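Local coordinates for uncharacterized protein (Bacteroides ovatus, PDB 3NQK) that is of unknown function but folds into two linked, mainly beta regions, the first probably an immunoglobulin-like E-set domain, at residues Gln11-Lys16 / Leu129-Asp134; Val26-Val31 / Leu151-Pro156; Asp58-Val63 / Pro96-Ile101; Ser167-Tyr172 / Gly298-Leu303; Ile271-Asp276 / Tyr294-Ser299. All blocks are in the same frame, centred on the assembly; numbering follows the deposited sequence.

Contact 1 (Gln11-Lys16 / Leu129-Asp134); sequences QYVSFK and LTIVDD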
# COMPACT_ATOMS: atom_id res chain seq x y z
N GLN A 11 10.11 -4.74 -27.93
CA GLN A 11 9.47 -4.35 -26.63
C GLN A 11 7.94 -4.55 -26.63
O GLN A 11 7.25 -4.18 -27.57
CB GLN A 11 9.81 -2.92 -26.27
CG GLN A 11 11.24 -2.72 -25.91
CD GLN A 11 11.50 -1.36 -25.32
OE1 GLN A 11 11.18 -0.35 -25.92
NE2 GLN A 11 12.10 -1.33 -24.13
N TYR A 12 7.43 -5.08 -25.52
CA TYR A 12 6.04 -5.46 -25.40
C TYR A 12 5.35 -4.58 -24.34
O TYR A 12 5.89 -4.38 -23.25
CB TYR A 12 5.97 -6.96 -25.00
CG TYR A 12 4.57 -7.58 -24.94
CD1 TYR A 12 3.83 -7.84 -26.11
CD2 TYR A 12 4.02 -8.00 -23.71
CE1 TYR A 12 2.55 -8.43 -26.05
CE2 TYR A 12 2.75 -8.60 -23.65
CZ TYR A 12 2.02 -8.80 -24.82
OH TYR A 12 0.78 -9.39 -24.75
N VAL A 13 4.16 -4.05 -24.67
CA VAL A 13 3.41 -3.20 -23.75
C VAL A 13 2.20 -3.94 -23.23
O VAL A 13 1.38 -4.38 -24.01
CB VAL A 13 2.92 -1.93 -24.44
CG1 VAL A 13 2.06 -1.07 -23.47
CG2 VAL A 13 4.09 -1.14 -24.96
N SER A 14 2.05 -4.01 -21.91
CA SER A 14 0.97 -4.78 -21.31
C SER A 14 0.50 -4.22 -19.96
O SER A 14 1.13 -3.33 -19.39
CB SER A 14 1.42 -6.20 -21.10
OG SER A 14 2.48 -6.25 -20.18
N PHE A 15 -0.62 -4.77 -19.48
CA PHE A 15 -1.21 -4.38 -18.21
C PHE A 15 -0.63 -5.22 -17.10
O PHE A 15 -0.29 -6.38 -17.31
CB PHE A 15 -2.72 -4.63 -18.23
CG PHE A 15 -3.47 -3.84 -19.28
CD1 PHE A 15 -3.72 -2.48 -19.11
CD2 PHE A 15 -4.02 -4.48 -20.37
CE1 PHE A 15 -4.45 -1.78 -20.03
CE2 PHE A 15 -4.75 -3.77 -21.31
CZ PHE A 15 -4.96 -2.42 -21.13
N LYS A 16 -0.54 -4.65 -15.90
CA LYS A 16 -0.10 -5.44 -14.74
C LYS A 16 -1.01 -5.22 -13.54
O LYS A 16 -0.80 -4.30 -12.74
CB LYS A 16 1.35 -5.11 -14.37
CG LYS A 16 2.16 -6.33 -13.95
CD LYS A 16 2.45 -7.26 -15.16
CE LYS A 16 3.47 -8.36 -14.81
NZ LYS A 16 3.07 -9.15 -13.58
N LEU A 129 -10.46 -4.81 -21.25
CA LEU A 129 -9.60 -3.79 -21.84
C LEU A 129 -8.59 -4.42 -22.76
O LEU A 129 -8.03 -5.47 -22.46
CB LEU A 129 -8.86 -3.02 -20.75
CG LEU A 129 -9.75 -2.33 -19.72
CD1 LEU A 129 -8.91 -1.68 -18.63
CD2 LEU A 129 -10.63 -1.33 -20.40
N THR A 130 -8.38 -3.78 -23.90
CA THR A 130 -7.41 -4.23 -24.85
C THR A 130 -6.58 -3.02 -25.28
O THR A 130 -7.06 -1.88 -25.29
CB THR A 130 -8.10 -4.87 -26.10
OG1 THR A 130 -7.13 -5.56 -26.90
CG2 THR A 130 -8.79 -3.81 -26.95
N ILE A 131 -5.32 -3.26 -25.58
CA ILE A 131 -4.44 -2.21 -26.07
C ILE A 131 -4.44 -2.29 -27.57
O ILE A 131 -3.81 -3.17 -28.15
CB ILE A 131 -3.01 -2.40 -25.57
CG1 ILE A 131 -2.96 -2.13 -24.08
CG2 ILE A 131 -2.05 -1.48 -26.31
CD1 ILE A 131 -1.63 -2.29 -23.50
N VAL A 132 -5.18 -1.37 -28.19
CA VAL A 132 -5.32 -1.37 -29.64
C VAL A 132 -4.11 -0.74 -30.39
O VAL A 132 -4.00 -0.86 -31.60
CB VAL A 132 -6.66 -0.68 -30.07
CG1 VAL A 132 -7.84 -1.38 -29.43
CG2 VAL A 132 -6.66 0.80 -29.70
N ASP A 133 -3.21 -0.07 -29.65
CA ASP A 133 -1.96 0.54 -30.24
C ASP A 133 -0.93 0.79 -29.14
O ASP A 133 -1.19 1.56 -28.22
CB ASP A 133 -2.28 1.87 -30.96
CG ASP A 133 -1.00 2.60 -31.49
OD1 ASP A 133 0.04 1.94 -31.72
OD2 ASP A 133 -1.07 3.83 -31.71
N ASP A 134 0.24 0.16 -29.25
CA ASP A 134 1.28 0.22 -28.17
C ASP A 134 2.22 1.42 -28.30
O ASP A 134 3.27 1.46 -27.63
CB ASP A 134 2.09 -1.10 -28.10
CG ASP A 134 2.96 -1.34 -29.35
OD1 ASP A 134 3.07 -0.45 -30.22
OD2 ASP A 134 3.56 -2.43 -29.43
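Val-13 meets two partners with its two methyls. CG1, anti to the backbone N (chi1 177°), sits 3.9 Å from CD1 of Ile-131, while CG2 lies 3.7 Å from CB of Asp-134 at the far end of the opposing segment. Val-13 meets the aspartate through its CB, while OD1 is hydrogen-bonded to Ser-136 OG. At Ser-14 the backbone itself is the surface: its CA lies 4.2 Å from CD1 of Ile-131. Phe-15 then reaches across, its CZ 3.6 Å from CG1 of Ile-131 and 4.0 Å from CB of Leu-129. The Ile-131 methyl CD1 hangs over one face of the phenyl ring, 4.3 Å from its centroid, a CH-pi contact. No hydrogen bond joins the segments, and the strand axes stay 8.2 Å apart, because strand 12-15 pairs with strand 38-48 and 125-133 belongs to another sheet. What holds them is face-to-face sheet packing, as in a beta-sandwich, which depends on apolar fit rather than on backbone pairing.

Contact 2 (Val26-Val31 / Leu151-Pro156); sequences VTTIYV and LLKVVP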
# COMPACT_ATOMS: atom_id res chain seq x y z
N VAL A 26 -9.50 -14.25 -16.47
CA VAL A 26 -10.08 -13.10 -15.78
C VAL A 26 -9.29 -12.70 -14.52
O VAL A 26 -8.95 -13.55 -13.70
CB VAL A 26 -11.55 -13.37 -15.40
CG1 VAL A 26 -11.97 -12.51 -14.28
CG2 VAL A 26 -12.43 -13.17 -16.61
N THR A 27 -9.01 -11.40 -14.38
CA THR A 27 -8.30 -10.87 -13.22
C THR A 27 -9.30 -10.21 -12.28
O THR A 27 -10.06 -9.34 -12.69
CB THR A 27 -7.27 -9.80 -13.64
OG1 THR A 27 -6.24 -10.40 -14.43
CG2 THR A 27 -6.66 -9.15 -12.43
N THR A 28 -9.31 -10.64 -11.03
CA THR A 28 -10.26 -10.10 -10.07
C THR A 28 -9.67 -8.90 -9.42
O THR A 28 -8.61 -8.99 -8.84
CB THR A 28 -10.61 -11.14 -8.94
OG1 THR A 28 -11.11 -12.34 -9.52
CG2 THR A 28 -11.66 -10.57 -8.00
N ILE A 29 -10.35 -7.77 -9.49
CA ILE A 29 -9.92 -6.63 -8.73
C ILE A 29 -10.97 -6.22 -7.70
O ILE A 29 -12.18 -6.32 -7.94
CB ILE A 29 -9.52 -5.43 -9.64
CG1 ILE A 29 -10.71 -4.82 -10.33
CG2 ILE A 29 -8.51 -5.87 -10.65
CD1 ILE A 29 -10.34 -3.59 -11.14
N TYR A 30 -10.48 -5.79 -6.53
CA TYR A 30 -11.33 -5.43 -5.42
C TYR A 30 -11.35 -3.94 -5.25
O TYR A 30 -10.30 -3.33 -5.08
CB TYR A 30 -10.80 -6.09 -4.14
CG TYR A 30 -10.87 -7.61 -4.19
CD1 TYR A 30 -12.04 -8.28 -3.84
CD2 TYR A 30 -9.81 -8.36 -4.67
CE1 TYR A 30 -12.13 -9.66 -3.92
CE2 TYR A 30 -9.88 -9.76 -4.74
CZ TYR A 30 -11.05 -10.40 -4.37
OH TYR A 30 -11.16 -11.78 -4.45
N VAL A 31 -12.53 -3.35 -5.30
CA VAL A 31 -12.67 -1.89 -5.10
C VAL A 31 -13.65 -1.60 -4.00
O VAL A 31 -14.73 -2.19 -3.95
CB VAL A 31 -13.11 -1.20 -6.39
CG1 VAL A 31 -12.29 -1.70 -7.54
CG2 VAL A 31 -14.54 -1.45 -6.64
N LEU A 151 -8.89 -8.61 -18.51
CA LEU A 151 -10.29 -8.87 -18.24
C LEU A 151 -10.55 -8.68 -16.77
O LEU A 151 -10.36 -9.60 -15.94
CB LEU A 151 -10.68 -10.27 -18.70
CG LEU A 151 -10.41 -10.53 -20.19
CD1 LEU A 151 -10.72 -12.00 -20.57
CD2 LEU A 151 -11.22 -9.56 -21.06
N LEU A 152 -10.96 -7.46 -16.43
CA LEU A 152 -11.14 -7.07 -15.06
C LEU A 152 -12.52 -7.48 -14.50
O LEU A 152 -13.55 -6.96 -14.92
CB LEU A 152 -10.96 -5.56 -14.93
CG LEU A 152 -9.65 -4.99 -15.50
CD1 LEU A 152 -9.53 -3.53 -15.15
CD2 LEU A 152 -8.45 -5.74 -15.00
N LYS A 153 -12.52 -8.43 -13.56
CA LYS A 153 -13.73 -8.78 -12.81
C LYS A 153 -13.79 -7.86 -11.60
O LYS A 153 -13.07 -8.05 -10.61
CB LYS A 153 -13.68 -10.25 -12.37
CG LYS A 153 -14.99 -10.81 -11.71
CD LYS A 153 -14.70 -12.15 -11.04
CE LYS A 153 -15.86 -12.68 -10.30
NZ LYS A 153 -15.47 -13.88 -9.53
N VAL A 154 -14.62 -6.84 -11.70
CA VAL A 154 -14.69 -5.80 -10.69
C VAL A 154 -15.58 -6.25 -9.56
O VAL A 154 -16.75 -6.52 -9.76
CB VAL A 154 -15.23 -4.49 -11.29
CG1 VAL A 154 -15.10 -3.35 -10.30
CG2 VAL A 154 -14.50 -4.16 -12.59
N VAL A 155 -14.99 -6.39 -8.37
CA VAL A 155 -15.74 -6.83 -7.19
C VAL A 155 -15.75 -5.73 -6.13
O VAL A 155 -14.77 -5.54 -5.41
CB VAL A 155 -15.13 -8.09 -6.57
CG1 VAL A 155 -15.94 -8.53 -5.37
CG2 VAL A 155 -15.05 -9.23 -7.62
N PRO A 156 -16.83 -4.96 -6.06
CA PRO A 156 -16.96 -3.98 -5.02
C PRO A 156 -16.98 -4.65 -3.66
O PRO A 156 -17.35 -5.82 -3.56
CB PRO A 156 -18.31 -3.35 -5.30
CG PRO A 156 -18.69 -3.82 -6.70
CD PRO A 156 -18.05 -5.08 -6.88
O HOH W 1 -7.01 -10.49 -17.07
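A chi1 of 69° places CG1 of Ile-29 between its backbone N and carbonyl carbon, which swings CD1 across the neighbouring strand to within 4.1 Å of CD1 of Leu-152. Val-31 sends CG2 the same way, to 4.2 Å from CG1 of Val-154. On the other face, Thr-28 has CG2 rather than OG1 anti to the backbone N, and that methyl meets CG2 of Val-155 at 3.7 Å. Val-155 also runs alongside Tyr-30, whose ring stacks on Trp-319. Five hydrogen bonds join the backbones, from Leu-151 O receiving Thr-27 N (2.7 Å) to Val-155 O receiving Val-31 N (3.1 Å). Where the pairing begins, one water accepts from Leu-151 N and also bonds Thr-27 OG1. Thr-27 and Ile-29 each bond through both N and O to the residues flanking their partners, and Val-31 continues the run to Phe-157. This alternation marks a parallel beta pair, joining strand 27-32, in the N-terminal family region, to residues 151-156 of the C-terminal one within a mixed sheet.

Contact 3 (Asp58-Val63 / Pro96-Ile101); sequences DIHIAV and PETVHI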
# COMPACT_ATOMS: atom_id res chain seq x y z
N ASP A 58 2.31 7.01 -27.21
CA ASP A 58 0.94 7.31 -26.93
C ASP A 58 0.18 6.02 -27.08
O ASP A 58 0.00 5.53 -28.18
CB ASP A 58 0.40 8.39 -27.88
CG ASP A 58 0.89 9.79 -27.53
OD1 ASP A 58 0.71 10.22 -26.36
OD2 ASP A 58 1.46 10.46 -28.42
N ILE A 59 -0.22 5.43 -25.95
CA ILE A 59 -0.87 4.13 -25.94
C ILE A 59 -2.36 4.30 -25.95
O ILE A 59 -2.90 5.13 -25.23
CB ILE A 59 -0.45 3.31 -24.70
CG1 ILE A 59 1.06 3.01 -24.77
CG2 ILE A 59 -1.25 2.00 -24.60
CD1 ILE A 59 1.69 2.68 -23.43
N HIS A 60 -3.05 3.52 -26.78
CA HIS A 60 -4.50 3.63 -26.88
C HIS A 60 -5.17 2.41 -26.28
O HIS A 60 -4.79 1.27 -26.58
CB HIS A 60 -4.93 3.79 -28.33
CG HIS A 60 -4.47 5.08 -28.96
ND1 HIS A 60 -5.33 6.13 -29.23
CD2 HIS A 60 -3.25 5.48 -29.37
CE1 HIS A 60 -4.64 7.12 -29.78
NE2 HIS A 60 -3.38 6.75 -29.88
N ILE A 61 -6.16 2.65 -25.41
CA ILE A 61 -6.90 1.58 -24.75
C ILE A 61 -8.36 1.64 -25.18
O ILE A 61 -8.94 2.71 -25.28
CB ILE A 61 -6.88 1.75 -23.22
CG1 ILE A 61 -5.48 2.17 -22.73
CG2 ILE A 61 -7.33 0.48 -22.56
CD1 ILE A 61 -4.49 1.10 -22.79
N ALA A 62 -8.96 0.48 -25.38
CA ALA A 62 -10.37 0.41 -25.77
C ALA A 62 -11.06 -0.76 -25.11
O ALA A 62 -10.43 -1.79 -24.82
CB ALA A 62 -10.51 0.32 -27.30
N VAL A 63 -12.35 -0.58 -24.82
CA VAL A 63 -13.16 -1.65 -24.30
C VAL A 63 -13.31 -2.70 -25.42
O VAL A 63 -13.43 -2.35 -26.58
CB VAL A 63 -14.54 -1.13 -23.88
CG1 VAL A 63 -15.43 -2.27 -23.39
CG2 VAL A 63 -14.38 -0.06 -22.80
N PRO A 96 -9.24 7.32 -19.48
CA PRO A 96 -8.74 8.01 -20.66
C PRO A 96 -8.36 7.04 -21.78
O PRO A 96 -7.77 5.98 -21.53
CB PRO A 96 -7.50 8.77 -20.14
CG PRO A 96 -7.18 8.17 -18.83
CD PRO A 96 -8.44 7.60 -18.28
N GLU A 97 -8.73 7.39 -23.01
CA GLU A 97 -8.48 6.55 -24.17
C GLU A 97 -6.97 6.45 -24.45
O GLU A 97 -6.51 5.43 -24.97
CB GLU A 97 -9.22 7.14 -25.38
CG GLU A 97 -9.32 6.20 -26.60
CD GLU A 97 -8.17 6.35 -27.58
OE1 GLU A 97 -7.48 7.39 -27.52
OE2 GLU A 97 -7.99 5.44 -28.42
N THR A 98 -6.22 7.48 -24.04
CA THR A 98 -4.79 7.54 -24.29
C THR A 98 -3.95 7.70 -23.00
O THR A 98 -4.31 8.48 -22.09
CB THR A 98 -4.45 8.71 -25.26
OG1 THR A 98 -4.67 8.28 -26.61
CG2 THR A 98 -2.99 9.15 -25.12
N VAL A 99 -2.85 6.96 -22.93
CA VAL A 99 -1.90 7.09 -21.84
C VAL A 99 -0.54 7.37 -22.43
O VAL A 99 -0.13 6.72 -23.39
CB VAL A 99 -1.81 5.81 -21.03
CG1 VAL A 99 -0.79 5.96 -19.97
CG2 VAL A 99 -3.20 5.47 -20.41
N HIS A 100 0.16 8.34 -21.87
CA HIS A 100 1.44 8.72 -22.40
C HIS A 100 2.60 8.18 -21.55
O HIS A 100 2.67 8.42 -20.34
CB HIS A 100 1.55 10.24 -22.52
CG HIS A 100 2.82 10.71 -23.14
ND1 HIS A 100 3.08 10.55 -24.49
CD2 HIS A 100 3.92 11.30 -22.61
CE1 HIS A 100 4.29 11.04 -24.75
NE2 HIS A 100 4.81 11.49 -23.63
N ILE A 101 3.50 7.44 -22.20
CA ILE A 101 4.71 6.98 -21.56
C ILE A 101 5.90 7.59 -22.28
O ILE A 101 6.23 7.19 -23.40
CB ILE A 101 4.84 5.45 -21.58
CG1 ILE A 101 3.73 4.82 -20.76
CG2 ILE A 101 6.20 5.02 -21.03
CD1 ILE A 101 3.80 3.31 -20.70
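The His-60 ring rises beside Thr-98, whose OG1 lies over one ring face, 3.4 Å from CE1 and offset toward the rim. Their strands form an antiparallel pair within the mixed sheet of the E-set-like region: Ile-59 and Val-99 are a hydrogen-bonded pair, and the next bond runs from Ile-61 N to Glu-97 O (2.8 Å). Glu-97 precedes strand 98-101, yet its side chain, bent at chi2 (-91°), curls over the strand to reach His-60. Its OE2 takes the ND1 hydrogen at 2.9 Å, in the plane of the imidazole and on the syn side of the carboxylate; OE1 adds only a weak bond to the same nitrogen. Thr-98 OG1 donates to that OE1 at 3.1 Å, so a second-shell hydroxyl steadies the carboxylate that orients the histidine. The opposite sheet face is apolar: CD1 of Ile-59 touches CD1 of Ile-101, and strand 38-48 packs there through Ile-45 and Val-47. A second histidine-carboxylate bond lies at the far end of the polar face. There His-100, also held weakly through NE2 by Asp-56, donates from ND1 to Asp-58 OD1 at 3.0 Å, approaching from above the carboxylate plane, 55° out of it.

Contact 4 (Ser167-Tyr172 / Gly298-Leu303); sequences SSMKVY and GSMTLL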
# COMPACT_ATOMS: atom_id res chain seq x y z
N SER A 167 -21.69 -22.64 8.16
CA SER A 167 -21.84 -23.97 8.76
C SER A 167 -22.82 -24.00 9.92
O SER A 167 -23.31 -25.06 10.29
CB SER A 167 -20.48 -24.53 9.22
OG SER A 167 -19.79 -23.62 10.05
N SER A 168 -23.11 -22.83 10.51
CA SER A 168 -24.06 -22.76 11.64
C SER A 168 -25.44 -22.32 11.22
O SER A 168 -26.29 -22.05 12.07
CB SER A 168 -23.53 -21.83 12.74
OG SER A 168 -22.53 -22.45 13.50
N MSE A 169 -25.66 -22.19 9.91
CA MSE A 169 -26.98 -21.79 9.39
C MSE A 169 -27.75 -23.03 9.02
O MSE A 169 -27.34 -23.78 8.12
CB MSE A 169 -26.85 -20.88 8.17
CG MSE A 169 -28.19 -20.39 7.65
SE MSE A 169 -28.07 -19.41 6.02
CE MSE A 169 -27.64 -20.92 4.87
N LYS A 170 -28.86 -23.25 9.70
CA LYS A 170 -29.67 -24.42 9.45
C LYS A 170 -30.91 -24.06 8.65
O LYS A 170 -31.55 -23.02 8.88
CB LYS A 170 -30.08 -25.07 10.77
CG LYS A 170 -28.90 -25.73 11.53
CD LYS A 170 -29.43 -26.56 12.69
CE LYS A 170 -28.36 -27.45 13.28
NZ LYS A 170 -28.98 -28.53 14.11
N VAL A 171 -31.26 -24.93 7.71
CA VAL A 171 -32.42 -24.72 6.88
C VAL A 171 -33.39 -25.89 6.99
O VAL A 171 -33.10 -27.01 6.56
CB VAL A 171 -32.01 -24.50 5.46
CG1 VAL A 171 -33.24 -24.35 4.57
CG2 VAL A 171 -31.10 -23.26 5.36
N TYR A 172 -34.52 -25.64 7.61
CA TYR A 172 -35.53 -26.68 7.84
C TYR A 172 -36.65 -26.59 6.82
O TYR A 172 -37.14 -25.50 6.54
CB TYR A 172 -36.13 -26.52 9.23
CG TYR A 172 -35.12 -26.48 10.37
CD1 TYR A 172 -34.55 -25.27 10.78
CD2 TYR A 172 -34.80 -27.63 11.09
CE1 TYR A 172 -33.67 -25.22 11.85
CE2 TYR A 172 -33.92 -27.59 12.16
CZ TYR A 172 -33.35 -26.38 12.53
OH TYR A 172 -32.47 -26.33 13.58
N GLY A 298 -29.96 -19.41 12.43
CA GLY A 298 -28.60 -19.59 12.92
C GLY A 298 -27.74 -18.35 12.74
O GLY A 298 -28.20 -17.21 12.94
N SER A 299 -26.49 -18.56 12.35
CA SER A 299 -25.57 -17.46 12.10
C SER A 299 -24.60 -17.77 10.97
O SER A 299 -24.42 -18.91 10.58
CB SER A 299 -24.78 -17.14 13.35
OG SER A 299 -23.97 -18.25 13.73
N MSE A 300 -23.98 -16.71 10.47
CA MSE A 300 -22.93 -16.80 9.49
C MSE A 300 -21.88 -15.84 9.93
O MSE A 300 -22.18 -14.88 10.63
CB MSE A 300 -23.46 -16.39 8.11
CG MSE A 300 -24.48 -17.35 7.51
SE MSE A 300 -24.86 -17.00 5.66
CE MSE A 300 -25.89 -15.43 5.82
N THR A 301 -20.65 -16.08 9.54
CA THR A 301 -19.55 -15.23 9.97
C THR A 301 -18.62 -14.95 8.82
O THR A 301 -18.24 -15.85 8.12
CB THR A 301 -18.76 -15.90 11.11
OG1 THR A 301 -19.64 -16.21 12.19
CG2 THR A 301 -17.61 -14.98 11.61
N LEU A 302 -18.29 -13.69 8.63
CA LEU A 302 -17.37 -13.27 7.59
C LEU A 302 -16.04 -12.97 8.22
O LEU A 302 -15.98 -12.29 9.25
CB LEU A 302 -17.92 -12.03 6.90
CG LEU A 302 -16.94 -11.28 6.01
CD1 LEU A 302 -16.62 -12.11 4.74
CD2 LEU A 302 -17.51 -9.90 5.65
N LEU A 303 -14.98 -13.50 7.64
CA LEU A 303 -13.60 -13.25 8.12
C LEU A 303 -12.89 -12.34 7.17
O LEU A 303 -13.02 -12.47 5.97
CB LEU A 303 -12.82 -14.54 8.22
CG LEU A 303 -11.28 -14.45 8.36
CD1 LEU A 303 -10.88 -13.74 9.62
CD2 LEU A 303 -10.66 -15.84 8.33
O HOH W 2 -21.65 -20.44 10.39
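A water between Ser-168 and Ser-299 carries the polar link: it accepts from Ser-168 N at 2.8 Å and donates to Ser-299 O at 3.2 Å. No direct hydrogen bond crosses between the segments. The Ser-168 side chain comes in with its carbon, CB lying 3.7 Å from Ser-299 OG, and the carbonyl of the same residue receives a CA-H...O contact from Gly-298 (CA to O 3.5 Å). Gly-298 is where strand 292-307 turns a corner. Its backbone angles (phi 142°, psi -139°) are comfortable for a residue without a side chain, and the Ser-168 carbonyl approaches on the side where a CB would stand. On the buried face the two selenomethionines Met-169 and Met-300 run side by side in the same direction. Met-169 has CG anti to the backbone N (chi1 -177°) and Met-300 has it beside the N, and both chains bend at their last torsion. This brings SE of Met-169 to 4.0 Å from SE of Met-300. Val-296 and Leu-205 adjoin Met-169, while Phe-273 and Ala-166 adjoin Met-300, so the pair belongs to a larger apolar cluster. Beyond the corner the two segments diverge, whereas before it Lys-170 bonds to Ala-297 and Tyr-172 to Arg-295 through their backbones. The arrangement is that of a bent antiparallel sheet, with a water bridging the place where regular pairing gives out.

Contact 5 (Ile271-Asp276 / Tyr294-Ser299); sequences IMFEYD and YRVAGS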
# COMPACT_ATOMS: atom_id res chain seq x y z
N ILE A 271 -23.25 -12.54 11.89
CA ILE A 271 -24.64 -12.10 11.84
C ILE A 271 -25.57 -13.22 12.29
O ILE A 271 -25.36 -14.38 11.94
CB ILE A 271 -25.03 -11.60 10.41
CG1 ILE A 271 -24.83 -12.68 9.37
CG2 ILE A 271 -24.20 -10.42 10.03
CD1 ILE A 271 -25.38 -12.30 7.98
N MSE A 272 -26.57 -12.85 13.09
CA MSE A 272 -27.52 -13.82 13.68
C MSE A 272 -28.95 -13.48 13.29
O MSE A 272 -29.39 -12.36 13.47
CB MSE A 272 -27.36 -13.83 15.20
CG MSE A 272 -26.03 -14.40 15.67
SE MSE A 272 -25.43 -13.65 17.35
CE MSE A 272 -24.37 -12.12 16.69
N PHE A 273 -29.67 -14.46 12.80
CA PHE A 273 -30.95 -14.20 12.19
C PHE A 273 -31.80 -15.43 12.12
O PHE A 273 -31.33 -16.54 12.30
CB PHE A 273 -30.72 -13.70 10.78
CG PHE A 273 -29.87 -14.62 9.95
CD1 PHE A 273 -28.50 -14.48 9.93
CD2 PHE A 273 -30.43 -15.67 9.27
CE1 PHE A 273 -27.72 -15.34 9.20
CE2 PHE A 273 -29.64 -16.54 8.52
CZ PHE A 273 -28.30 -16.37 8.49
N GLU A 274 -33.06 -15.23 11.77
CA GLU A 274 -34.00 -16.31 11.62
C GLU A 274 -35.13 -15.82 10.76
O GLU A 274 -35.65 -14.75 10.99
CB GLU A 274 -34.52 -16.74 12.98
CG GLU A 274 -35.57 -17.87 12.93
CD GLU A 274 -35.86 -18.49 14.32
OE1 GLU A 274 -35.64 -17.80 15.35
OE2 GLU A 274 -36.29 -19.67 14.35
N TYR A 275 -35.47 -16.57 9.72
CA TYR A 275 -36.57 -16.15 8.82
C TYR A 275 -37.23 -17.30 8.10
O TYR A 275 -36.71 -18.42 8.08
CB TYR A 275 -36.06 -15.13 7.79
CG TYR A 275 -34.96 -15.64 6.85
CD1 TYR A 275 -35.27 -16.39 5.73
CD2 TYR A 275 -33.64 -15.28 7.06
CE1 TYR A 275 -34.25 -16.83 4.86
CE2 TYR A 275 -32.64 -15.71 6.21
CZ TYR A 275 -32.94 -16.47 5.11
OH TYR A 275 -31.90 -16.88 4.26
N ASP A 276 -38.37 -17.02 7.50
CA ASP A 276 -39.05 -17.97 6.65
C ASP A 276 -39.01 -17.46 5.24
O ASP A 276 -39.02 -16.25 5.03
CB ASP A 276 -40.53 -18.11 7.05
CG ASP A 276 -40.73 -18.95 8.29
OD1 ASP A 276 -39.87 -19.81 8.59
OD2 ASP A 276 -41.79 -18.78 8.95
N TYR A 294 -39.36 -22.83 3.81
CA TYR A 294 -38.22 -23.17 4.64
C TYR A 294 -38.12 -22.24 5.80
O TYR A 294 -38.39 -21.06 5.67
CB TYR A 294 -36.93 -23.10 3.84
CG TYR A 294 -36.83 -24.07 2.68
CD1 TYR A 294 -36.52 -25.41 2.89
CD2 TYR A 294 -36.95 -23.64 1.38
CE1 TYR A 294 -36.42 -26.29 1.82
CE2 TYR A 294 -36.84 -24.49 0.32
CZ TYR A 294 -36.59 -25.81 0.53
OH TYR A 294 -36.50 -26.65 -0.56
N ARG A 295 -37.69 -22.78 6.94
CA ARG A 295 -37.29 -21.96 8.05
C ARG A 295 -35.78 -21.92 8.08
O ARG A 295 -35.14 -22.96 8.10
CB ARG A 295 -37.81 -22.55 9.36
CG ARG A 295 -37.21 -21.89 10.63
CD ARG A 295 -37.62 -20.46 10.74
NE ARG A 295 -39.05 -20.34 10.97
CZ ARG A 295 -39.62 -20.38 12.16
NH1 ARG A 295 -38.89 -20.48 13.26
NH2 ARG A 295 -40.94 -20.29 12.27
N VAL A 296 -35.20 -20.72 8.05
CA VAL A 296 -33.73 -20.55 8.09
C VAL A 296 -33.37 -19.96 9.43
O VAL A 296 -33.92 -18.94 9.83
CB VAL A 296 -33.25 -19.57 7.03
CG1 VAL A 296 -31.72 -19.53 6.99
CG2 VAL A 296 -33.80 -19.94 5.67
N ALA A 297 -32.43 -20.58 10.13
CA ALA A 297 -32.07 -20.09 11.46
C ALA A 297 -30.64 -20.39 11.81
O ALA A 297 -30.16 -21.49 11.57
CB ALA A 297 -32.99 -20.69 12.51
N GLY A 298 -29.96 -19.41 12.43
CA GLY A 298 -28.60 -19.59 12.92
C GLY A 298 -27.74 -18.35 12.74
O GLY A 298 -28.20 -17.21 12.94
N SER A 299 -26.49 -18.56 12.35
CA SER A 299 -25.57 -17.46 12.10
C SER A 299 -24.60 -17.77 10.97
O SER A 299 -24.42 -18.91 10.58
CB SER A 299 -24.78 -17.14 13.35
OG SER A 299 -23.97 -18.25 13.73
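Val-296 and the Tyr-275 ring make the close-packed half of this antiparallel pair. With chi1 at 62°, CG of the tyrosine lies between the backbone N and carbonyl carbon and the ring leans toward the facing strand. CB of Val-296 sits above the ring face, 3.7 Å from its centroid, in a CH-pi contact; the hydroxyl continues on to Gly-204 N. Phe-273 leans the same way (chi1 54°): CG1 of Val-296 meets CE2 at the ring edge (4.0 Å), while Gly-298 O lies over a face. Both aromatics sit at hydrogen-bonded pairs, Tyr-275 exchanging two backbone bonds of 2.8 Å with Val-296 N and O. The other face is more open and carries the charged groups, although Asp-276 is itself buried. Glu-274 stretches out, its CG against CB of Ala-297. Arg-295 doubles back at chi2 and chi3 to lie between two acids in a salt-bridge network: NE donates to Asp-276 OD1 at 2.6 Å within the guanidinium plane, and NH1 to Glu-274 OE2 at 2.9 Å from above the carboxylate plane. Tyr-174 adds weak bonds to Arg-295 NH2 and Asp-276 OD2. One cation shared by two carboxylates should offset much of their mutual repulsion, pinning the arginine across the strand pair.

In the fold
Contacts 1 and 3 lie in the N-terminal region and contacts 4 and 5 in the C-terminal one, while contact 2 joins residues of both; the centres of contacts 3 and 5 lie about 50 Å apart. Contact 2 is the most buried and most central, about 7 Å from the chain's centre, and its chemistry is mostly apolar with regular backbone pairing. Contacts 1 and 3 share a sheet: Thr-130 and Asp-133 pair with Ala-62 and His-60, yet contact 1 joins two sheets by packing while contact 3 has a histidine-acid surface. Contacts 4 and 5 both use strand 292-307 and meet at Gly-298, loose and water-bridged in the first, regularly paired and salt-bridged in the second.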